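Local coordinates for HTH-type transcriptional regulator TreR (Bacillus subtilis, PDB 2OGG), which represses transcription of the trePA operon and binds trehalose-6-phosphate, the chain here being the effector-binding domain of the repressor, at residues H14-E19 and D36-I41; D47-I52 and D108-D113; K55-R60 and F130-S135. All coordinates share one frame; numbering follows the deposited sequence.

Contact 1. Residues H14-E19 and D36-I41; sequences HKFGLE and DIWEVI. With GOL (glycerol), chain E; SO4 (sulfate ion), chain D.
The carbonyl oxygen of Ile41 is gripped by two successive amides of the facing strand. His14 N lies 2.7 Å from Ile41 O and meets it nearly end-on, whereas Lys15 N, at 3.3 Å from Ile41 O, comes in the carbonyl plane on a lone pair. Two residues opposite one make a classic beta bulge, and from there the strands 14-19 and 37-41 run antiparallel at 173°. Straight backbone bonds follow, the Ile41 amide to Lys15 O and the Glu39 amide to Gly17 O, and the last pair joins Glu19 with Ile37.

Phe16, Leu18, Trp38 and Val40 share one face of the sheet. The Leu18 methyl CD1 sits over the Trp38 indole, 4.0 Å from the centroid of its five-membered ring and 19° off the normal, a CH-pi contact. Leu18 CB lies over CE3 and CZ3 of the six-membered ring, and with CG anti to the backbone N (chi1 177°) CD1 is carried along the same face to the five-membered ring. The Phe16 ring is almost parallel to the indole but slid so far along that the two barely overlap; its edge instead receives Val40 CG2, 3.7 Å from Phe16 CD1. Trp38 NE1 is bonded to Val63 O, a bond that favours this turn of the indole.

On the other face Lys15 and Ile41 lie side by side, CD against CD1 at 3.9 Å. Beyond the bare backbone of Gly17, a water donates to Glu19 OE1 and Glu39 OE1, bridging two like-charged groups; Glu39 OE2 bonds to Tyr57 OH. A glycerol, probably from the crystallisation liquor, gives its O3 hydrogen to Ile37 O. This is an antiparallel strand pair with a classic bulge, at the margin of the UTRA domain's sheet.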
loop_
_atom_site.group_PDB
_atom_site.type_symbol
_atom_site.label_atom_id
_atom_site.label_comp_id
_atom_site.label_asym_id
_atom_site.label_seq_id
_atom_site.Cartn_x
_atom_site.Cartn_y
_atom_site.Cartn_z
ATOM N N HIS A 14 5.840 31.602 4.645
ATOM C CA HIS A 14 5.632 32.824 3.864
ATOM C C HIS A 14 4.252 33.375 4.075
ATOM O O HIS A 14 4.116 34.528 4.388
ATOM C CB HIS A 14 5.899 32.599 2.377
ATOM C CG HIS A 14 7.325 32.270 2.074
ATOM N ND1 HIS A 14 8.302 33.238 1.940
ATOM C CD2 HIS A 14 7.961 31.078 1.975
ATOM C CE1 HIS A 14 9.469 32.653 1.742
ATOM N NE2 HIS A 14 9.302 31.344 1.843
ATOM N N LYS A 15 3.222 32.572 3.837
ATOM C CA LYS A 15 1.853 32.982 4.176
ATOM C C LYS A 15 1.341 32.027 5.233
ATOM O O LYS A 15 1.555 30.827 5.132
ATOM C CB LYS A 15 0.919 32.872 2.973
ATOM C CG LYS A 15 1.282 33.728 1.804
ATOM C CD LYS A 15 0.107 33.831 0.860
ATOM C CE LYS A 15 0.146 35.129 0.079
ATOM N NZ LYS A 15 -1.059 35.261 -0.773
ATOM N N PHE A 16 0.430 32.513 6.053
ATOM C CA PHE A 16 -0.213 31.684 7.046
ATOM C C PHE A 16 -1.409 32.476 7.514
ATOM O O PHE A 16 -1.312 33.692 7.771
ATOM C CB PHE A 16 0.746 31.420 8.193
ATOM C CG PHE A 16 0.096 30.878 9.427
ATOM C CD1 PHE A 16 -0.353 29.578 9.471
ATOM C CD2 PHE A 16 0.190 31.559 10.614
ATOM C CE1 PHE A 16 -0.818 29.027 10.653
ATOM C CE2 PHE A 16 -0.247 30.988 11.798
ATOM C CZ PHE A 16 -0.723 29.718 11.815
ATOM N N GLY A 17 -2.574 31.845 7.486
ATOM C CA GLY A 17 -3.812 32.597 7.726
ATOM C C GLY A 17 -5.032 31.722 7.697
ATOM O O GLY A 17 -4.908 30.520 7.461
ATOM N N LEU A 18 -6.111 32.258 8.265
ATOM C CA LEU A 18 -7.386 31.557 8.418
ATOM C C LEU A 18 -8.455 32.459 7.760
ATOM O O LEU A 18 -8.772 33.543 8.257
ATOM C CB LEU A 18 -7.703 31.361 9.904
ATOM C CG LEU A 18 -9.051 30.702 10.255
ATOM C CD1 LEU A 18 -9.106 29.273 9.741
ATOM C CD2 LEU A 18 -9.356 30.719 11.762
ATOM N N GLU A 19 -8.986 32.010 6.630
ATOM C CA GLU A 19 -9.923 32.793 5.855
ATOM C C GLU A 19 -10.878 31.833 5.193
ATOM O O GLU A 19 -10.589 30.637 5.124
ATOM C CB GLU A 19 -9.147 33.532 4.764
ATOM C CG GLU A 19 -8.431 34.789 5.224
ATOM C CD GLU A 19 -7.563 35.365 4.126
ATOM O OE1 GLU A 19 -6.682 34.620 3.634
ATOM O OE2 GLU A 19 -7.828 36.522 3.702
ATOM N N ASP A 36 -14.156 27.797 7.275
ATOM C CA ASP A 36 -12.916 28.473 7.610
ATOM C C ASP A 36 -11.759 27.520 7.335
ATOM O O ASP A 36 -11.721 26.402 7.854
ATOM C CB ASP A 36 -12.931 28.941 9.069
ATOM C CG ASP A 36 -13.649 30.280 9.245
ATOM O OD1 ASP A 36 -13.841 30.989 8.227
ATOM O OD2 ASP A 36 -13.929 30.669 10.409
ATOM N N ILE A 37 -10.834 27.965 6.497
ATOM C CA ILE A 37 -9.760 27.118 6.019
ATOM C C ILE A 37 -8.435 27.727 6.443
ATOM O O ILE A 37 -8.240 28.924 6.311
ATOM C CB ILE A 37 -9.778 27.047 4.458
ATOM C CG1 ILE A 37 -11.058 26.369 3.968
ATOM C CG2 ILE A 37 -8.568 26.301 3.934
ATOM C CD1 ILE A 37 -11.221 24.978 4.504
ATOM N N TRP A 38 -7.531 26.907 6.963
ATOM C CA TRP A 38 -6.203 27.375 7.309
ATOM C C TRP A 38 -5.409 27.257 6.023
ATOM O O TRP A 38 -5.647 26.319 5.261
ATOM C CB TRP A 38 -5.590 26.416 8.320
ATOM C CG TRP A 38 -6.150 26.516 9.682
ATOM C CD1 TRP A 38 -6.817 25.541 10.368
ATOM C CD2 TRP A 38 -5.923 27.581 10.617
ATOM N NE1 TRP A 38 -7.031 25.937 11.683
ATOM C CE2 TRP A 38 -6.436 27.155 11.870
ATOM C CE3 TRP A 38 -5.190 28.765 10.563
ATOM C CZ2 TRP A 38 -6.313 27.918 13.017
ATOM C CZ3 TRP A 38 -5.058 29.524 11.724
ATOM C CH2 TRP A 38 -5.629 29.110 12.919
ATOM N N GLU A 39 -4.639 28.290 5.676
ATOM C CA GLU A 39 -3.691 28.188 4.570
ATOM C C GLU A 39 -2.269 28.388 5.076
ATOM O O GLU A 39 -1.998 29.346 5.793
ATOM C CB GLU A 39 -3.990 29.232 3.510
ATOM C CG GLU A 39 -2.759 29.638 2.693
ATOM C CD GLU A 39 -3.088 30.536 1.490
ATOM O OE1 GLU A 39 -3.532 31.686 1.705
ATOM O OE2 GLU A 39 -2.941 30.078 0.327
ATOM N N VAL A 40 -1.373 27.465 4.771
ATOM C CA VAL A 40 0.038 27.658 5.144
ATOM C C VAL A 40 0.915 27.476 3.908
ATOM O O VAL A 40 0.771 26.486 3.162
ATOM C CB VAL A 40 0.494 26.631 6.179
ATOM C CG1 VAL A 40 1.915 26.963 6.680
ATOM C CG2 VAL A 40 -0.511 26.547 7.332
ATOM N N ILE A 41 1.697 28.500 3.589
ATOM C CA ILE A 41 2.606 28.393 2.474
ATOM C C ILE A 41 4.046 28.532 2.954
ATOM O O ILE A 41 4.434 29.554 3.536
ATOM C CB ILE A 41 2.252 29.393 1.374
ATOM C CG1 ILE A 41 0.921 29.013 0.719
ATOM C CG2 ILE A 41 3.350 29.484 0.326
ATOM C CD1 ILE A 41 0.424 30.081 -0.223
HETATM C C1 GOL E . -8.308 29.636 0.998
HETATM O O1 GOL E . -8.021 29.954 -0.350
HETATM C C2 GOL E . -7.619 30.617 1.943
HETATM O O2 GOL E . -7.796 31.933 1.456
HETATM C C3 GOL E . -8.180 30.469 3.363
HETATM O O3 GOL E . -7.173 30.586 4.365
HETATM S S SO4 D . -16.062 26.866 10.309
HETATM O O1 SO4 D . -15.484 26.340 9.069
HETATM O O2 SO4 D . -16.547 25.734 11.106
HETATM O O3 SO4 D . -15.054 27.595 11.097
HETATM O O4 SO4 D . -17.159 27.778 9.962
HETATM O O HOH W 1 -4.991 32.695 4.353
#

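Contact 2. Residues D47-I52 and D108-D113; sequences DGEHVI and DLRGYD
Asp108 and His50 hold the close-packed part of this contact through a pair of short bonds. The amide of His50 donates to the carboxylate, N to Asp108 OD2 at 2.7 Å, and approaches from above the carboxylate plane. In return Asp108 N gives its hydrogen to His50 O at 2.9 Å, this time in the carbonyl plane. One residue of the loop thus engages both polar backbone groups of His50, by its side chain and by its main chain. With Asp108 CG beside its own backbone N (chi1 -47°), the carboxylate swings back over the strand, and OD2 also rests 3.2 Å from Glu49 CA. The His50 imidazole has the same oxygen at its edge, while its ND1 is bonded to Ser43 OG.

The exposed side is looser. Glu49 and Arg110 form a long salt bridge, OE2 to NH2 at 3.4 Å, with carboxylate and guanidinium planes nearly perpendicular (87°), so no paired two-bond arrangement arises. An extended arginine chain carries the charge there from the loop. Glu49 OE1 has a second partner, Arg138; lying against both arginines, the Glu49 carboxylate would partly offset their charges. Arg138 NH1 also bonds to Asp108 O. The arrangement is typical of a surface loop, the one after helix 101-106, docked on the first residues of strand 49-59, the second arm of the beta hairpin made with strand 37-46.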
loop_
_atom_site.group_PDB
_atom_site.type_symbol
_atom_site.label_atom_id
_atom_site.label_comp_id
_atom_site.label_asym_id
_atom_site.label_seq_id
_atom_site.Cartn_x
_atom_site.Cartn_y
_atom_site.Cartn_z
ATOM N N ASP A 47 20.247 23.499 2.189
ATOM C CA ASP A 47 21.302 24.483 2.051
ATOM C C ASP A 47 22.144 24.361 0.783
ATOM O O ASP A 47 22.364 23.264 0.264
ATOM C CB ASP A 47 22.117 24.661 3.348
ATOM C CG ASP A 47 21.378 25.511 4.414
ATOM O OD1 ASP A 47 22.058 26.306 5.115
ATOM O OD2 ASP A 47 20.128 25.385 4.554
ATOM N N GLY A 48 22.348 25.515 0.161
ATOM C CA GLY A 48 21.812 26.747 0.729
ATOM C C GLY A 48 20.719 27.372 -0.114
ATOM O O GLY A 48 20.688 28.585 -0.302
ATOM N N GLU A 49 19.786 26.556 -0.583
ATOM C CA GLU A 49 18.831 27.028 -1.572
ATOM C C GLU A 49 17.414 26.727 -1.187
ATOM O O GLU A 49 17.131 25.666 -0.638
ATOM C CB GLU A 49 19.117 26.393 -2.928
ATOM C CG GLU A 49 20.485 26.714 -3.487
ATOM C CD GLU A 49 20.631 26.250 -4.916
ATOM O OE1 GLU A 49 20.489 25.036 -5.162
ATOM O OE2 GLU A 49 20.845 27.109 -5.800
ATOM N N HIS A 50 16.513 27.626 -1.573
ATOM C CA HIS A 50 15.070 27.404 -1.440
ATOM C C HIS A 50 14.589 26.626 -2.655
ATOM O O HIS A 50 14.619 27.131 -3.792
ATOM C CB HIS A 50 14.331 28.735 -1.366
ATOM C CG HIS A 50 14.660 29.534 -0.147
ATOM N ND1 HIS A 50 14.030 29.336 1.065
ATOM C CD2 HIS A 50 15.588 30.498 0.060
ATOM C CE1 HIS A 50 14.547 30.156 1.962
ATOM N NE2 HIS A 50 15.485 30.878 1.375
ATOM N N VAL A 51 14.125 25.404 -2.422
ATOM C CA VAL A 51 13.903 24.511 -3.534
ATOM C C VAL A 51 12.559 23.807 -3.589
ATOM O O VAL A 51 12.227 23.219 -4.614
ATOM C CB VAL A 51 15.043 23.526 -3.681
ATOM C CG1 VAL A 51 16.336 24.279 -3.869
ATOM C CG2 VAL A 51 15.129 22.665 -2.453
ATOM N N ILE A 52 11.841 23.773 -2.463
ATOM C CA ILE A 52 10.508 23.203 -2.420
ATOM C C ILE A 52 9.517 24.241 -1.915
ATOM O O ILE A 52 9.798 24.971 -0.959
ATOM C CB ILE A 52 10.444 21.954 -1.513
ATOM C CG1 ILE A 52 11.341 20.854 -2.073
ATOM C CG2 ILE A 52 9.001 21.412 -1.450
ATOM C CD1 ILE A 52 12.132 20.115 -1.015
ATOM N N ASP A 108 14.745 29.597 -5.342
ATOM C CA ASP A 108 15.890 29.829 -6.204
ATOM C C ASP A 108 15.787 28.882 -7.404
ATOM O O ASP A 108 16.219 27.733 -7.339
ATOM C CB ASP A 108 17.189 29.586 -5.425
ATOM C CG ASP A 108 17.191 30.255 -4.049
ATOM O OD1 ASP A 108 16.822 31.442 -3.956
ATOM O OD2 ASP A 108 17.627 29.615 -3.067
ATOM N N LEU A 109 15.200 29.353 -8.499
ATOM C CA LEU A 109 14.935 28.472 -9.633
ATOM C C LEU A 109 15.993 28.421 -10.726
ATOM O O LEU A 109 15.851 27.664 -11.687
ATOM C CB LEU A 109 13.539 28.706 -10.203
ATOM C CG LEU A 109 12.427 28.261 -9.242
ATOM C CD1 LEU A 109 11.075 28.725 -9.712
ATOM C CD2 LEU A 109 12.406 26.733 -9.023
ATOM N N ARG A 110 17.125 29.077 -10.495
ATOM C CA ARG A 110 18.234 29.046 -11.459
ATOM C C ARG A 110 17.727 29.180 -12.898
ATOM O O ARG A 110 16.935 30.070 -13.217
ATOM C CB ARG A 110 18.992 27.719 -11.354
ATOM C CG ARG A 110 19.668 27.420 -10.024
ATOM C CD ARG A 110 20.367 26.060 -10.122
ATOM N NE ARG A 110 21.090 25.671 -8.914
ATOM C CZ ARG A 110 22.414 25.593 -8.825
ATOM N NH1 ARG A 110 23.177 25.923 -9.862
ATOM N NH2 ARG A 110 22.979 25.192 -7.695
ATOM N N GLY A 111 18.211 28.288 -13.760
ATOM C CA GLY A 111 17.701 28.156 -15.119
ATOM C C GLY A 111 16.740 26.982 -15.212
ATOM O O GLY A 111 16.957 26.054 -15.984
ATOM N N TYR A 112 15.788 26.931 -14.288
ATOM C CA TYR A 112 14.757 25.901 -14.311
ATOM C C TYR A 112 13.404 26.422 -14.808
ATOM O O TYR A 112 13.068 27.577 -14.584
ATOM C CB TYR A 112 14.643 25.240 -12.942
ATOM C CG TYR A 112 15.628 24.104 -12.752
ATOM C CD1 TYR A 112 15.481 22.912 -13.465
ATOM C CD2 TYR A 112 16.725 24.232 -11.895
ATOM C CE1 TYR A 112 16.364 21.854 -13.291
ATOM C CE2 TYR A 112 17.611 23.176 -11.706
ATOM C CZ TYR A 112 17.426 21.987 -12.411
ATOM O OH TYR A 112 18.295 20.929 -12.249
ATOM N N ASP A 113 12.724 25.629 -15.633
ATOM C CA ASP A 113 11.458 26.047 -16.239
ATOM C C ASP A 113 10.257 25.265 -15.702
ATOM O O ASP A 113 9.119 25.680 -15.926
ATOM C CB ASP A 113 11.512 25.885 -17.757
ATOM C CG ASP A 113 12.368 26.948 -18.436
ATOM O OD1 ASP A 113 12.238 28.140 -18.073
ATOM O OD2 ASP A 113 13.091 26.600 -19.401
#

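Contact 3. Residues K55-R60 and F130-S135; sequences KDYFFR and FQYTES
Two central strands of the UTRA-domain sheet, 55-59 and 130-135, meet here as antiparallel neighbours at 172°. Lys55 with Glu134 and Tyr57 with Tyr132 are the hydrogen-bonded pairs, the first closed by two bonds, the shorter from Lys55 N to Glu134 O at 2.8 Å. At the far end the bond from Phe59 N to Phe130 O is weak, next to a classic bulge in which Phe130 and Gln131 both face Val122.

A polar cluster links the two non-hydrogen-bonded pairs, Asp56 with Thr133 and Phe58 with Gln131. Asp56 OD1 accepts from Thr133 OG1 at 2.7 Å and from Gln131 NE2 at 2.9 Å, and the two donors come from opposite faces of the carboxylate plane. The extended Gln131 chain, CG anti to the backbone N (chi1 171°), carries its amide past Phe58 CB to reach that oxygen, which lies in the amide plane. Asp56 OD2 pairs with Arg42, so both oxygens of this buried carboxylate are engaged, and the positive partner would favour its charged form.

On the opposite face Tyr57 and Tyr132 run alongside one another, touching CD2 to CD2 at 3.7 Å. Tyr132 OH donates to Glu134 OE1 at 2.9 Å, while Glu134 OE2 is in a salt bridge with Arg136. The Phe59 ring turns its edge to Phe130 O, its CD2 3.3 Å from that oxygen.

Helix 23-29 covers the tyrosine face, with Ile25 on Tyr57 and Leu29 on both Phe59 and Tyr132. Strand 37-46 flanks 55-59 on one side, and strand 114-124 flanks 130-135 on the other.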
loop_
_atom_site.group_PDB
_atom_site.type_symbol
_atom_site.label_atom_id
_atom_site.label_comp_id
_atom_site.label_asym_id
_atom_site.label_seq_id
_atom_site.Cartn_x
_atom_site.Cartn_y
_atom_site.Cartn_z
ATOM N N LYS A 55 2.454 23.985 0.040
ATOM C CA LYS A 55 1.179 24.654 0.354
ATOM C C LYS A 55 0.200 23.704 1.047
ATOM O O LYS A 55 -0.048 22.606 0.553
ATOM C CB LYS A 55 0.584 25.240 -0.927
ATOM C CG LYS A 55 1.541 26.229 -1.596
ATOM C CD LYS A 55 1.225 26.502 -3.064
ATOM C CE LYS A 55 -0.027 27.361 -3.190
ATOM N NZ LYS A 55 -0.179 27.961 -4.535
ATOM N N ASP A 56 -0.135 23.981 2.298
ATOM C CA ASP A 56 -1.147 23.166 2.965
ATOM C C ASP A 56 -2.432 23.963 3.140
ATOM O O ASP A 56 -2.368 25.075 3.654
ATOM C CB ASP A 56 -0.652 22.671 4.331
ATOM C CG ASP A 56 0.239 21.424 4.227
ATOM O OD1 ASP A 56 -0.350 20.320 4.178
ATOM O OD2 ASP A 56 1.510 21.531 4.252
ATOM N N TYR A 57 -3.552 23.247 3.101
ATOM C CA TYR A 57 -4.887 23.802 3.301
ATOM C C TYR A 57 -5.757 22.753 4.017
ATOM O O TYR A 57 -5.953 21.661 3.493
ATOM C CB TYR A 57 -5.526 24.087 1.942
ATOM C CG TYR A 57 -4.795 25.133 1.145
ATOM C CD1 TYR A 57 -5.100 26.486 1.287
ATOM C CD2 TYR A 57 -3.853 24.774 0.196
ATOM C CE1 TYR A 57 -4.437 27.435 0.561
ATOM C CE2 TYR A 57 -3.093 25.708 -0.409
ATOM C CZ TYR A 57 -3.440 27.041 -0.298
ATOM O OH TYR A 57 -2.724 27.992 -0.994
ATOM N N PHE A 58 -6.320 23.091 5.176
ATOM C CA PHE A 58 -7.206 22.180 5.873
ATOM C C PHE A 58 -8.237 22.919 6.710
ATOM O O PHE A 58 -8.125 24.136 6.901
ATOM C CB PHE A 58 -6.406 21.193 6.714
ATOM C CG PHE A 58 -5.407 21.849 7.601
ATOM C CD1 PHE A 58 -4.177 22.194 7.121
ATOM C CD2 PHE A 58 -5.762 22.264 8.866
ATOM C CE1 PHE A 58 -3.269 22.840 7.922
ATOM C CE2 PHE A 58 -4.851 22.895 9.687
ATOM C CZ PHE A 58 -3.592 23.159 9.225
ATOM N N PHE A 59 -9.336 22.234 7.036
ATOM C CA PHE A 59 -10.476 22.906 7.679
ATOM C C PHE A 59 -10.183 23.184 9.150
ATOM O O PHE A 59 -10.034 22.243 9.964
ATOM C CB PHE A 59 -11.762 22.071 7.595
ATOM C CG PHE A 59 -12.292 21.890 6.216
ATOM C CD1 PHE A 59 -13.502 22.471 5.854
ATOM C CD2 PHE A 59 -11.732 20.947 5.363
ATOM C CE1 PHE A 59 -14.094 22.182 4.636
ATOM C CE2 PHE A 59 -12.243 20.755 4.075
ATOM C CZ PHE A 59 -13.470 21.312 3.745
ATOM N N ARG A 60 -10.503 24.406 9.538
ATOM C CA ARG A 60 -10.378 24.772 10.917
ATOM C C ARG A 60 -11.352 23.965 11.770
ATOM O O ARG A 60 -11.098 23.711 12.932
ATOM C CB ARG A 60 -10.631 26.248 11.085
ATOM C CG ARG A 60 -10.932 26.639 12.515
ATOM C CD ARG A 60 -11.783 27.867 12.511
ATOM N NE ARG A 60 -12.371 28.074 13.811
ATOM C CZ ARG A 60 -13.352 27.336 14.313
ATOM N NH1 ARG A 60 -13.992 26.449 13.555
ATOM N NH2 ARG A 60 -13.789 27.602 15.532
ATOM N N PHE A 130 -10.597 16.296 3.980
ATOM C CA PHE A 130 -10.320 17.174 5.103
ATOM C C PHE A 130 -9.095 18.060 4.892
ATOM O O PHE A 130 -9.003 19.123 5.484
ATOM C CB PHE A 130 -10.144 16.309 6.345
ATOM C CG PHE A 130 -9.102 16.805 7.278
ATOM C CD1 PHE A 130 -9.365 17.870 8.140
ATOM C CD2 PHE A 130 -7.871 16.201 7.323
ATOM C CE1 PHE A 130 -8.380 18.378 8.978
ATOM C CE2 PHE A 130 -6.891 16.663 8.203
ATOM C CZ PHE A 130 -7.147 17.767 9.024
ATOM N N GLN A 131 -8.128 17.592 4.101
ATOM C CA GLN A 131 -6.884 18.344 3.855
ATOM C C GLN A 131 -6.384 18.280 2.413
ATOM O O GLN A 131 -6.525 17.265 1.734
ATOM C CB GLN A 131 -5.792 17.818 4.762
ATOM C CG GLN A 131 -4.413 18.373 4.438
ATOM C CD GLN A 131 -3.401 17.871 5.416
ATOM O OE1 GLN A 131 -3.730 17.041 6.268
ATOM N NE2 GLN A 131 -2.227 18.506 5.438
ATOM N N TYR A 132 -5.739 19.347 1.956
ATOM C CA TYR A 132 -5.142 19.326 0.639
ATOM C C TYR A 132 -3.743 19.927 0.672
ATOM O O TYR A 132 -3.549 21.017 1.191
ATOM C CB TYR A 132 -6.026 20.032 -0.371
ATOM C CG TYR A 132 -5.291 20.477 -1.628
ATOM C CD1 TYR A 132 -5.080 19.611 -2.696
ATOM C CD2 TYR A 132 -4.882 21.783 -1.779
ATOM C CE1 TYR A 132 -4.337 20.006 -3.808
ATOM C CE2 TYR A 132 -4.183 22.208 -2.919
ATOM C CZ TYR A 132 -3.895 21.319 -3.918
ATOM O OH TYR A 132 -3.241 21.775 -5.069
ATOM N N THR A 133 -2.766 19.193 0.135
ATOM C CA THR A 133 -1.381 19.629 0.119
ATOM C C THR A 133 -0.849 19.648 -1.303
ATOM O O THR A 133 -1.259 18.851 -2.141
ATOM C CB THR A 133 -0.536 18.706 0.983
ATOM O OG1 THR A 133 -1.139 18.623 2.277
ATOM C CG2 THR A 133 0.886 19.239 1.153
ATOM N N GLU A 134 -0.091 20.679 -1.610
ATOM C CA GLU A 134 0.505 20.860 -2.930
ATOM C C GLU A 134 1.979 21.180 -2.726
ATOM O O GLU A 134 2.312 22.158 -2.051
ATOM C CB GLU A 134 -0.149 22.016 -3.686
ATOM C CG GLU A 134 0.524 22.248 -5.021
ATOM C CD GLU A 134 0.018 23.467 -5.765
ATOM O OE1 GLU A 134 -1.209 23.716 -5.761
ATOM O OE2 GLU A 134 0.832 24.078 -6.496
ATOM N N SER A 135 2.833 20.226 -3.079
ATOM C CA SER A 135 4.254 20.316 -2.771
ATOM C C SER A 135 5.026 20.433 -4.063
ATOM O O SER A 135 4.922 19.567 -4.925
ATOM C CB SER A 135 4.685 19.056 -2.036
ATOM O OG SER A 135 5.918 19.247 -1.385
#

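The three contacts sample one antiparallel sheet from its core to its surface. Contact 3 is buried near the middle of the chain, and its buried carboxylate, Asp56, is held by neighbouring side chains. Contact 1, partly buried, joins the outermost strand to its neighbour and relies more on backbone bonds and aromatic packing, with water and glycerol beside Glu19 and Glu39. Contact 2 lies on the surface, where a loop rather than a strand meets strand 49-59 through two bonds to one residue's backbone and an outer salt bridge. Contacts 2 and 3 use different parts of that strand, their centres about 23 Å apart. Contacts 1 and 3 touch directly, through the backbones of Val40 and Asp56.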